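Local coordinates for protein glutathione transferase o1 (Bombyx mori, PDB 3RBT) that is an Omega-class glutathione transferase homologue that may catalyse glutathione transfer and glutathione-dependent reduction of dehydroascorbate, at residues S133-F141 with F231-M242; Q147-F155 with K200-A208. One frame throughout, in Å; residues are numbered along the deposited sequence.

Contact 1: S133-F141 with F231-M242; sequences SLECFDTNF and FDYYKNARAHSM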
loop_
_atom_site.group_PDB
_atom_site.type_symbol
_atom_site.label_atom_id
_atom_site.label_comp_id
_atom_site.label_asym_id
_atom_site.label_seq_id
_atom_site.Cartn_x
_atom_site.Cartn_y
_atom_site.Cartn_z
ATOM N N SER A 133 6.175 13.832 -11.487
ATOM C CA SER A 133 6.363 13.482 -12.891
ATOM C C SER A 133 5.040 13.576 -13.665
ATOM O O SER A 133 5.014 14.021 -14.820
ATOM C CB SER A 133 6.987 12.091 -13.029
ATOM O OG SER A 133 6.003 11.088 -12.894
ATOM N N LEU A 134 3.954 13.169 -13.012
ATOM C CA LEU A 134 2.611 13.230 -13.569
ATOM C C LEU A 134 2.220 14.664 -13.953
ATOM O O LEU A 134 1.757 14.911 -15.067
ATOM C CB LEU A 134 1.619 12.662 -12.550
ATOM C CG LEU A 134 0.189 12.291 -12.939
ATOM C CD1 LEU A 134 0.167 11.165 -13.951
ATOM C CD2 LEU A 134 -0.579 11.871 -11.683
ATOM N N GLU A 135 2.414 15.593 -13.019
ATOM C CA GLU A 135 2.141 17.008 -13.237
ATOM C C GLU A 135 3.051 17.587 -14.325
ATOM O O GLU A 135 2.618 18.407 -15.142
ATOM C CB GLU A 135 2.331 17.772 -11.923
ATOM C CG GLU A 135 2.119 19.281 -12.011
ATOM C CD GLU A 135 2.339 19.981 -10.676
ATOM O OE1 GLU A 135 2.525 21.213 -10.673
ATOM O OE2 GLU A 135 2.332 19.300 -9.627
ATOM N N CYS A 136 4.309 17.148 -14.317
ATOM C CA CYS A 136 5.311 17.594 -15.272
ATOM C C CYS A 136 4.889 17.294 -16.707
ATOM O O CYS A 136 4.868 18.190 -17.547
ATOM C CB CYS A 136 6.664 16.937 -14.968
ATOM S SG CYS A 136 8.049 17.539 -15.962
ATOM N N PHE A 137 4.533 16.037 -16.973
ATOM C CA PHE A 137 4.236 15.593 -18.337
ATOM C C PHE A 137 2.876 16.103 -18.803
ATOM O O PHE A 137 2.554 16.050 -19.993
ATOM C CB PHE A 137 4.310 14.064 -18.451
ATOM C CG PHE A 137 5.634 13.473 -18.022
ATOM C CD1 PHE A 137 6.782 14.264 -17.911
ATOM C CD2 PHE A 137 5.738 12.114 -17.760
ATOM C CE1 PHE A 137 7.997 13.714 -17.525
ATOM C CE2 PHE A 137 6.942 11.551 -17.375
ATOM C CZ PHE A 137 8.078 12.353 -17.251
ATOM N N ASP A 138 2.096 16.606 -17.851
ATOM C CA ASP A 138 0.763 17.120 -18.107
ATOM C C ASP A 138 0.810 18.597 -18.515
ATOM O O ASP A 138 -0.116 19.090 -19.161
ATOM C CB ASP A 138 -0.103 16.947 -16.849
ATOM C CG ASP A 138 -1.532 16.526 -17.158
ATOM O OD1 ASP A 138 -1.775 15.870 -18.194
ATOM O OD2 ASP A 138 -2.421 16.837 -16.337
ATOM N N THR A 139 1.894 19.288 -18.153
ATOM C CA THR A 139 1.968 20.748 -18.279
ATOM C C THR A 139 3.144 21.260 -19.130
ATOM O O THR A 139 3.767 22.265 -18.793
ATOM C CB THR A 139 2.024 21.420 -16.881
ATOM O OG1 THR A 139 3.186 20.963 -16.176
ATOM C CG2 THR A 139 0.771 21.097 -16.061
ATOM N N ASN A 140 3.416 20.589 -20.247
ATOM C CA ASN A 140 4.637 20.820 -21.046
ATOM C C ASN A 140 5.921 20.957 -20.200
ATOM O O ASN A 140 6.678 21.928 -20.331
ATOM C CB ASN A 140 4.484 21.990 -22.040
ATOM C CG ASN A 140 5.530 21.950 -23.160
ATOM O OD1 ASN A 140 5.479 21.094 -24.045
ATOM N ND2 ASN A 140 6.480 22.877 -23.118
ATOM N N PHE A 141 6.128 19.978 -19.320
ATOM C CA PHE A 141 7.385 19.793 -18.579
ATOM C C PHE A 141 7.842 21.053 -17.848
ATOM O O PHE A 141 9.039 21.282 -17.665
ATOM C CB PHE A 141 8.474 19.234 -19.511
ATOM C CG PHE A 141 7.942 18.279 -20.548
ATOM C CD1 PHE A 141 7.776 18.687 -21.868
ATOM C CD2 PHE A 141 7.564 16.988 -20.192
ATOM C CE1 PHE A 141 7.270 17.812 -22.822
ATOM C CE2 PHE A 141 7.052 16.111 -21.139
ATOM C CZ PHE A 141 6.909 16.520 -22.455
ATOM N N PHE A 231 9.207 11.641 -25.170
ATOM C CA PHE A 231 8.998 13.083 -25.348
ATOM C C PHE A 231 7.901 13.372 -26.371
ATOM O O PHE A 231 6.993 14.157 -26.105
ATOM C CB PHE A 231 10.314 13.774 -25.730
ATOM C CG PHE A 231 10.180 15.250 -26.035
ATOM C CD1 PHE A 231 9.894 16.171 -25.026
ATOM C CD2 PHE A 231 10.380 15.725 -27.334
ATOM C CE1 PHE A 231 9.789 17.544 -25.310
ATOM C CE2 PHE A 231 10.278 17.094 -27.622
ATOM C CZ PHE A 231 9.983 18.002 -26.606
ATOM N N ASP A 232 7.986 12.724 -27.530
ATOM C CA ASP A 232 6.954 12.851 -28.548
ATOM C C ASP A 232 5.602 12.317 -28.070
ATOM O O ASP A 232 4.563 12.901 -28.384
ATOM C CB ASP A 232 7.407 12.192 -29.855
ATOM C CG ASP A 232 8.440 13.029 -30.587
ATOM O OD1 ASP A 232 8.360 14.269 -30.480
ATOM O OD2 ASP A 232 9.327 12.462 -31.258
ATOM N N TYR A 233 5.619 11.229 -27.296
ATOM C CA TYR A 233 4.387 10.709 -26.703
ATOM C C TYR A 233 3.751 11.662 -25.691
ATOM O O TYR A 233 2.563 11.975 -25.791
ATOM C CB TYR A 233 4.578 9.344 -26.025
ATOM C CG TYR A 233 3.309 8.946 -25.292
ATOM C CD1 TYR A 233 3.169 9.162 -23.917
ATOM C CD2 TYR A 233 2.222 8.418 -25.989
ATOM C CE1 TYR A 233 1.985 8.832 -23.249
ATOM C CE2 TYR A 233 1.039 8.079 -25.331
ATOM C CZ TYR A 233 0.930 8.294 -23.966
ATOM O OH TYR A 233 -0.236 7.964 -23.329
ATOM N N TYR A 234 4.530 12.092 -24.700
ATOM C CA TYR A 234 3.974 12.908 -23.626
ATOM C C TYR A 234 3.563 14.320 -24.054
ATOM O O TYR A 234 2.595 14.859 -23.519
ATOM C CB TYR A 234 4.868 12.891 -22.374
ATOM C CG TYR A 234 4.686 11.605 -21.576
ATOM C CD1 TYR A 234 5.692 10.646 -21.513
ATOM C CD2 TYR A 234 3.487 11.345 -20.913
ATOM C CE1 TYR A 234 5.510 9.457 -20.793
ATOM C CE2 TYR A 234 3.289 10.167 -20.198
ATOM C CZ TYR A 234 4.298 9.227 -20.143
ATOM O OH TYR A 234 4.089 8.073 -19.437
ATOM N N LYS A 235 4.263 14.913 -25.021
ATOM C CA LYS A 235 3.868 16.242 -25.500
ATOM C C LYS A 235 2.448 16.216 -26.085
ATOM O O LYS A 235 1.646 17.097 -25.800
ATOM C CB LYS A 235 4.889 16.847 -26.477
ATOM C CG LYS A 235 5.032 16.144 -27.820
ATOM C CD LYS A 235 5.344 17.136 -28.949
ATOM C CE LYS A 235 6.813 17.553 -29.004
ATOM N NZ LYS A 235 7.038 18.527 -30.126
ATOM N N ASN A 236 2.133 15.171 -26.850
ATOM C CA ASN A 236 0.816 15.018 -27.467
ATOM C C ASN A 236 -0.278 14.471 -26.551
ATOM O O ASN A 236 -1.405 14.960 -26.573
ATOM C CB ASN A 236 0.914 14.164 -28.736
ATOM C CG ASN A 236 1.503 14.928 -29.904
ATOM O OD1 ASN A 236 1.115 16.075 -30.176
ATOM N ND2 ASN A 236 2.440 14.301 -30.609
ATOM N N ALA A 237 0.050 13.456 -25.757
ATOM C CA ALA A 237 -0.953 12.790 -24.922
ATOM C C ALA A 237 -1.042 13.376 -23.524
ATOM O O ALA A 237 -2.060 13.211 -22.844
ATOM C CB ALA A 237 -0.687 11.293 -24.845
ATOM N N ARG A 238 0.026 14.062 -23.111
ATOM C CA ARG A 238 0.174 14.567 -21.741
ATOM C C ARG A 238 0.056 13.398 -20.746
ATOM O O ARG A 238 0.589 12.317 -21.018
ATOM C CB ARG A 238 -0.803 15.725 -21.476
ATOM C CG ARG A 238 -0.634 16.896 -22.461
ATOM C CD ARG A 238 -1.842 17.825 -22.445
ATOM N NE ARG A 238 -2.103 18.290 -21.089
ATOM C CZ ARG A 238 -3.307 18.505 -20.574
ATOM N NH1 ARG A 238 -4.403 18.316 -21.298
ATOM N NH2 ARG A 238 -3.405 18.927 -19.322
ATOM N N ALA A 239 -0.641 13.587 -19.623
ATOM C CA ALA A 239 -0.735 12.535 -18.598
ATOM C C ALA A 239 -2.103 11.838 -18.529
ATOM O O ALA A 239 -2.409 11.144 -17.554
ATOM C CB ALA A 239 -0.355 13.096 -17.231
ATOM N N HIS A 240 -2.915 12.008 -19.573
ATOM C CA HIS A 240 -4.308 11.535 -19.562
ATOM C C HIS A 240 -4.459 10.044 -19.271
ATOM O O HIS A 240 -5.436 9.606 -18.643
ATOM C CB HIS A 240 -5.010 11.921 -20.866
ATOM C CG HIS A 240 -5.297 13.390 -20.974
ATOM N ND1 HIS A 240 -4.880 14.157 -22.041
ATOM C CD2 HIS A 240 -5.944 14.235 -20.135
ATOM C CE1 HIS A 240 -5.268 15.405 -21.863
ATOM N NE2 HIS A 240 -5.914 15.481 -20.711
ATOM N N SER A 241 -3.465 9.280 -19.702
ATOM C CA SER A 241 -3.476 7.836 -19.574
ATOM C C SER A 241 -2.277 7.299 -18.752
ATOM O O SER A 241 -1.932 6.120 -18.823
ATOM C CB SER A 241 -3.580 7.236 -20.985
ATOM O OG SER A 241 -2.531 6.339 -21.268
ATOM N N MET A 242 -1.692 8.178 -17.937
ATOM C CA MET A 242 -0.493 7.896 -17.137
ATOM C C MET A 242 -0.770 7.407 -15.690
ATOM O O MET A 242 0.107 6.816 -15.057
ATOM C CB MET A 242 0.379 9.164 -17.106
ATOM C CG MET A 242 1.798 9.003 -16.564
ATOM S SD MET A 242 2.719 10.564 -16.616
ATOM C CE MET A 242 4.077 10.155 -15.517
#

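Contact 2: Q147-F155 with K200-A208; sequences QIIQTLEIF and KKSLFPNFA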
loop_
_atom_site.group_PDB
_atom_site.type_symbol
_atom_site.label_atom_id
_atom_site.label_comp_id
_atom_site.label_asym_id
_atom_site.label_seq_id
_atom_site.Cartn_x
_atom_site.Cartn_y
_atom_site.Cartn_z
ATOM N N GLN A 147 9.462 18.011 -6.696
ATOM C CA GLN A 147 9.077 16.710 -6.141
ATOM C C GLN A 147 10.001 15.596 -6.632
ATOM O O GLN A 147 10.376 14.711 -5.864
ATOM C CB GLN A 147 7.621 16.370 -6.496
ATOM C CG GLN A 147 6.584 17.155 -5.707
ATOM C CD GLN A 147 6.502 16.705 -4.263
ATOM O OE1 GLN A 147 5.930 15.651 -3.957
ATOM N NE2 GLN A 147 7.075 17.500 -3.363
ATOM N N ILE A 148 10.347 15.654 -7.918
ATOM C CA ILE A 148 11.278 14.719 -8.546
ATOM C C ILE A 148 12.618 14.738 -7.818
ATOM O O ILE A 148 13.109 13.698 -7.380
ATOM C CB ILE A 148 11.540 15.098 -10.032
ATOM C CG1 ILE A 148 10.226 15.376 -10.786
ATOM C CG2 ILE A 148 12.476 14.089 -10.711
ATOM C CD1 ILE A 148 9.689 14.261 -11.600
ATOM N N ILE A 149 13.192 15.937 -7.701
ATOM C CA ILE A 149 14.526 16.145 -7.135
ATOM C C ILE A 149 14.635 15.679 -5.677
ATOM O O ILE A 149 15.560 14.946 -5.327
ATOM C CB ILE A 149 14.980 17.625 -7.305
ATOM C CG1 ILE A 149 15.096 17.959 -8.801
ATOM C CG2 ILE A 149 16.305 17.880 -6.581
ATOM C CD1 ILE A 149 15.009 19.442 -9.143
ATOM N N GLN A 150 13.678 16.088 -4.850
ATOM C CA GLN A 150 13.628 15.702 -3.433
ATOM C C GLN A 150 13.590 14.189 -3.218
ATOM O O GLN A 150 14.260 13.666 -2.322
ATOM C CB GLN A 150 12.420 16.343 -2.747
ATOM C CG GLN A 150 12.528 17.851 -2.589
ATOM C CD GLN A 150 13.510 18.259 -1.505
ATOM O OE1 GLN A 150 14.578 18.813 -1.792
ATOM N NE2 GLN A 150 13.155 17.985 -0.247
ATOM N N THR A 151 12.795 13.497 -4.037
ATOM C CA THR A 151 12.707 12.044 -3.974
ATOM C C THR A 151 14.020 11.408 -4.433
ATOM O O THR A 151 14.489 10.447 -3.823
ATOM C CB THR A 151 11.526 11.504 -4.808
ATOM O OG1 THR A 151 10.331 12.213 -4.455
ATOM C CG2 THR A 151 11.318 10.012 -4.558
ATOM N N LEU A 152 14.619 11.958 -5.492
ATOM C CA LEU A 152 15.898 11.449 -5.980
ATOM C C LEU A 152 17.018 11.542 -4.931
ATOM O O LEU A 152 17.892 10.674 -4.889
ATOM C CB LEU A 152 16.316 12.120 -7.298
ATOM C CG LEU A 152 15.490 11.835 -8.566
ATOM C CD1 LEU A 152 16.029 12.631 -9.762
ATOM C CD2 LEU A 152 15.424 10.343 -8.898
ATOM N N GLU A 153 16.984 12.573 -4.085
ATOM C CA GLU A 153 17.972 12.704 -3.000
ATOM C C GLU A 153 17.848 11.543 -2.006
ATOM O O GLU A 153 18.851 11.010 -1.540
ATOM C CB GLU A 153 17.868 14.060 -2.273
ATOM C CG GLU A 153 19.182 14.483 -1.568
ATOM C CD GLU A 153 19.118 15.852 -0.873
ATOM O OE1 GLU A 153 19.995 16.711 -1.144
ATOM O OE2 GLU A 153 18.202 16.071 -0.048
ATOM N N ILE A 154 16.609 11.161 -1.693
ATOM C CA ILE A 154 16.338 10.048 -0.780
ATOM C C ILE A 154 16.886 8.735 -1.351
ATOM O O ILE A 154 17.575 7.982 -0.659
ATOM C CB ILE A 154 14.813 9.939 -0.465
ATOM C CG1 ILE A 154 14.382 11.079 0.472
ATOM C CG2 ILE A 154 14.455 8.575 0.147
ATOM C CD1 ILE A 154 12.894 11.407 0.409
ATOM N N PHE A 155 16.592 8.481 -2.619
ATOM C CA PHE A 155 17.031 7.249 -3.274
ATOM C C PHE A 155 18.534 7.191 -3.542
ATOM O O PHE A 155 19.112 6.107 -3.582
ATOM C CB PHE A 155 16.201 6.981 -4.534
ATOM C CG PHE A 155 14.873 6.355 -4.239
ATOM C CD1 PHE A 155 14.688 4.988 -4.404
ATOM C CD2 PHE A 155 13.817 7.121 -3.746
ATOM C CE1 PHE A 155 13.462 4.388 -4.108
ATOM C CE2 PHE A 155 12.574 6.527 -3.443
ATOM C CZ PHE A 155 12.403 5.159 -3.628
ATOM N N LYS A 200 21.276 18.493 -13.023
ATOM C CA LYS A 200 20.409 17.774 -12.085
ATOM C C LYS A 200 20.851 16.313 -11.881
ATOM O O LYS A 200 20.824 15.797 -10.759
ATOM C CB LYS A 200 18.965 17.840 -12.597
ATOM C CG LYS A 200 17.907 17.142 -11.743
ATOM C CD LYS A 200 16.492 17.373 -12.302
ATOM C CE LYS A 200 16.127 16.390 -13.415
ATOM N NZ LYS A 200 15.817 15.024 -12.900
ATOM N N LYS A 201 21.265 15.666 -12.971
ATOM C CA LYS A 201 21.710 14.267 -12.957
ATOM C C LYS A 201 22.970 14.099 -12.106
ATOM O O LYS A 201 23.095 13.132 -11.346
ATOM C CB LYS A 201 21.963 13.797 -14.396
ATOM C CG LYS A 201 22.417 12.354 -14.564
ATOM C CD LYS A 201 22.501 12.015 -16.048
ATOM C CE LYS A 201 22.793 10.542 -16.287
ATOM N NZ LYS A 201 24.257 10.253 -16.229
ATOM N N SER A 202 23.879 15.062 -12.236
ATOM C CA SER A 202 25.171 15.061 -11.544
ATOM C C SER A 202 25.043 15.139 -10.019
ATOM O O SER A 202 25.990 14.816 -9.296
ATOM C CB SER A 202 26.041 16.208 -12.073
ATOM O OG SER A 202 27.199 16.401 -11.273
ATOM N N LEU A 203 23.870 15.563 -9.547
ATOM C CA LEU A 203 23.561 15.624 -8.115
ATOM C C LEU A 203 23.422 14.239 -7.489
ATOM O O LEU A 203 23.592 14.078 -6.276
ATOM C CB LEU A 203 22.274 16.428 -7.870
ATOM C CG LEU A 203 22.341 17.957 -7.975
ATOM C CD1 LEU A 203 20.992 18.541 -8.365
ATOM C CD2 LEU A 203 22.853 18.586 -6.674
ATOM N N PHE A 204 23.119 13.245 -8.320
ATOM C CA PHE A 204 22.877 11.884 -7.848
ATOM C C PHE A 204 23.749 10.896 -8.615
ATOM O O PHE A 204 23.259 10.210 -9.519
ATOM C CB PHE A 204 21.392 11.536 -7.985
ATOM C CG PHE A 204 20.480 12.684 -7.667
ATOM C CD1 PHE A 204 20.306 13.106 -6.351
ATOM C CD2 PHE A 204 19.822 13.368 -8.685
ATOM C CE1 PHE A 204 19.480 14.182 -6.054
ATOM C CE2 PHE A 204 18.997 14.444 -8.398
ATOM C CZ PHE A 204 18.823 14.850 -7.080
ATOM N N PRO A 205 25.045 10.820 -8.251
ATOM C CA PRO A 205 26.031 10.063 -9.027
ATOM C C PRO A 205 25.823 8.553 -8.988
ATOM O O PRO A 205 25.954 7.898 -10.020
ATOM C CB PRO A 205 27.372 10.464 -8.395
ATOM C CG PRO A 205 27.036 10.906 -7.025
ATOM C CD PRO A 205 25.660 11.500 -7.095
ATOM N N ASN A 206 25.490 8.009 -7.820
ATOM C CA ASN A 206 25.204 6.574 -7.699
ATOM C C ASN A 206 23.889 6.173 -8.384
ATOM O O ASN A 206 23.816 5.135 -9.047
ATOM C CB ASN A 206 25.228 6.135 -6.227
ATOM C CG ASN A 206 26.621 6.256 -5.603
ATOM O OD1 ASN A 206 27.626 5.976 -6.253
ATOM N ND2 ASN A 206 26.677 6.669 -4.338
ATOM N N PHE A 207 22.866 7.014 -8.242
ATOM C CA PHE A 207 21.574 6.786 -8.902
ATOM C C PHE A 207 21.734 6.837 -10.414
ATOM O O PHE A 207 21.223 5.971 -11.120
ATOM C CB PHE A 207 20.534 7.818 -8.448
ATOM C CG PHE A 207 19.110 7.371 -8.640
ATOM C CD1 PHE A 207 18.501 6.534 -7.711
ATOM C CD2 PHE A 207 18.381 7.784 -9.753
ATOM C CE1 PHE A 207 17.182 6.113 -7.878
ATOM C CE2 PHE A 207 17.062 7.373 -9.937
ATOM C CZ PHE A 207 16.458 6.533 -8.995
ATOM N N ALA A 208 22.472 7.843 -10.896
ATOM C CA ALA A 208 22.756 7.992 -12.317
ATOM C C ALA A 208 23.467 6.755 -12.852
ATOM O O ALA A 208 23.089 6.234 -13.896
ATOM C CB ALA A 208 23.603 9.251 -12.575
#

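Contact 1: S133-F141 with F231-M242
F137 lies against Y234 at the middle of this contact, where the C-terminal end of helix 113-138 in the all-helical domain of the glutathione transferase fold meets the last helix, 227-237, and the tail that follows it. CD2 of F137 sits over the centre of the Y234 ring, with the two planes 38° apart. Y233 CD1 covers the other face of Y234, so that ring lies between two aromatic neighbours, its OH hydrogen-bonded to R185 NE of helix 174-186. The tail then brings M242 back beside F137. Extended, and with CG turned away from the backbone N (chi1 -168°), M242 lays its sulfur obliquely beside the ring in a Met-aromatic contact, SD standing 4.9 Å from the F137 centroid, and brings CE to 3.4 Å from F137 CD2. L134 CD1 packs 3.7 Å from M242 SD, and also meets the methyl of A239. On another flank F141 CE1 touches F231 CE1 at 3.6 Å, the rings obliquely tilted, and both side chains also reach V192 of helix 189-192.

Toward the polar edge, R238 leaves the helix with positive phi and takes the second position of the type II' turn from A237 to H240. Its CA makes a CA-H...O contact with F137 O. The guanidinium grips the carbonyl O of D138 side-on through two nitrogens, NE to D138 O being the straighter bond at 165°, and that oxygen lies in the guanidinium plane. The D138 carboxylate instead stands over the guanidinium face, a long salt bridge of charge alone. Its OD1 takes a directed bond from the turn backbone, A239 N to D138 OD1 at 2.9 Å, on the anti side and somewhat out of the carboxylate plane.

Contact 2: Q147-F155 with K200-A208
Within the helical C-terminal domain of the glutathione transferase fold, helix 145-162 packs against the bend where helix 194-202 gives way to helix 205-216. F204, at the N-cap position of the second of these, pushes its ring against the backbone of 149-153. L152 CB makes a CH-pi contact over the ring centre, 3.7 Å from the F204 centroid and 13° off the normal; L203 CB covers the opposite face, and I149 CG2 lies at the edge in the ring plane. Replacing this phenylalanine by an alanine removes the ring, and is likely to open a gap between L152 CB and L203 CB, the two groups on its faces. Farther along, L152 CD2 meets F207 CE2 at 3.5 Å, and F155 CB touches F207 CE1. F207 also meets the ring of W210, and F155 that of F126 edge-to-face. E156, the residue after F155, takes backbone N-H bonds from N206 and F207 through its carboxylate.

At the other end, K200 is bent at chi3 and chi4: its CD lies 3.8 Å from I149 CG1, and NZ approaches the methyls of I148 and L152. No hydrogen bond crosses between the two segments, so it is shape-fitted carbon packing that joins them here.

Both contacts belong to the helical C-terminal domain, and their centres lie about 21 Å apart. Helices 113-138 and 145-162 follow each other in the chain, and the segments of contact 2 both fall between those of contact 1. The two meet directly where I148 CD1 packs 3.5 Å from S133 N. Helix 174-186 also serves both, W182 and R185 touching the first and V179, V183 and L186 the second. Contact 1 also reaches the N-terminal thioredoxin-like domain, S241 O accepting a bond from N35 ND2. N35 probably occupies the position where Omega-class transferases usually carry their catalytic cysteine, which would put the tail of contact 1 at the edge of the glutathione site.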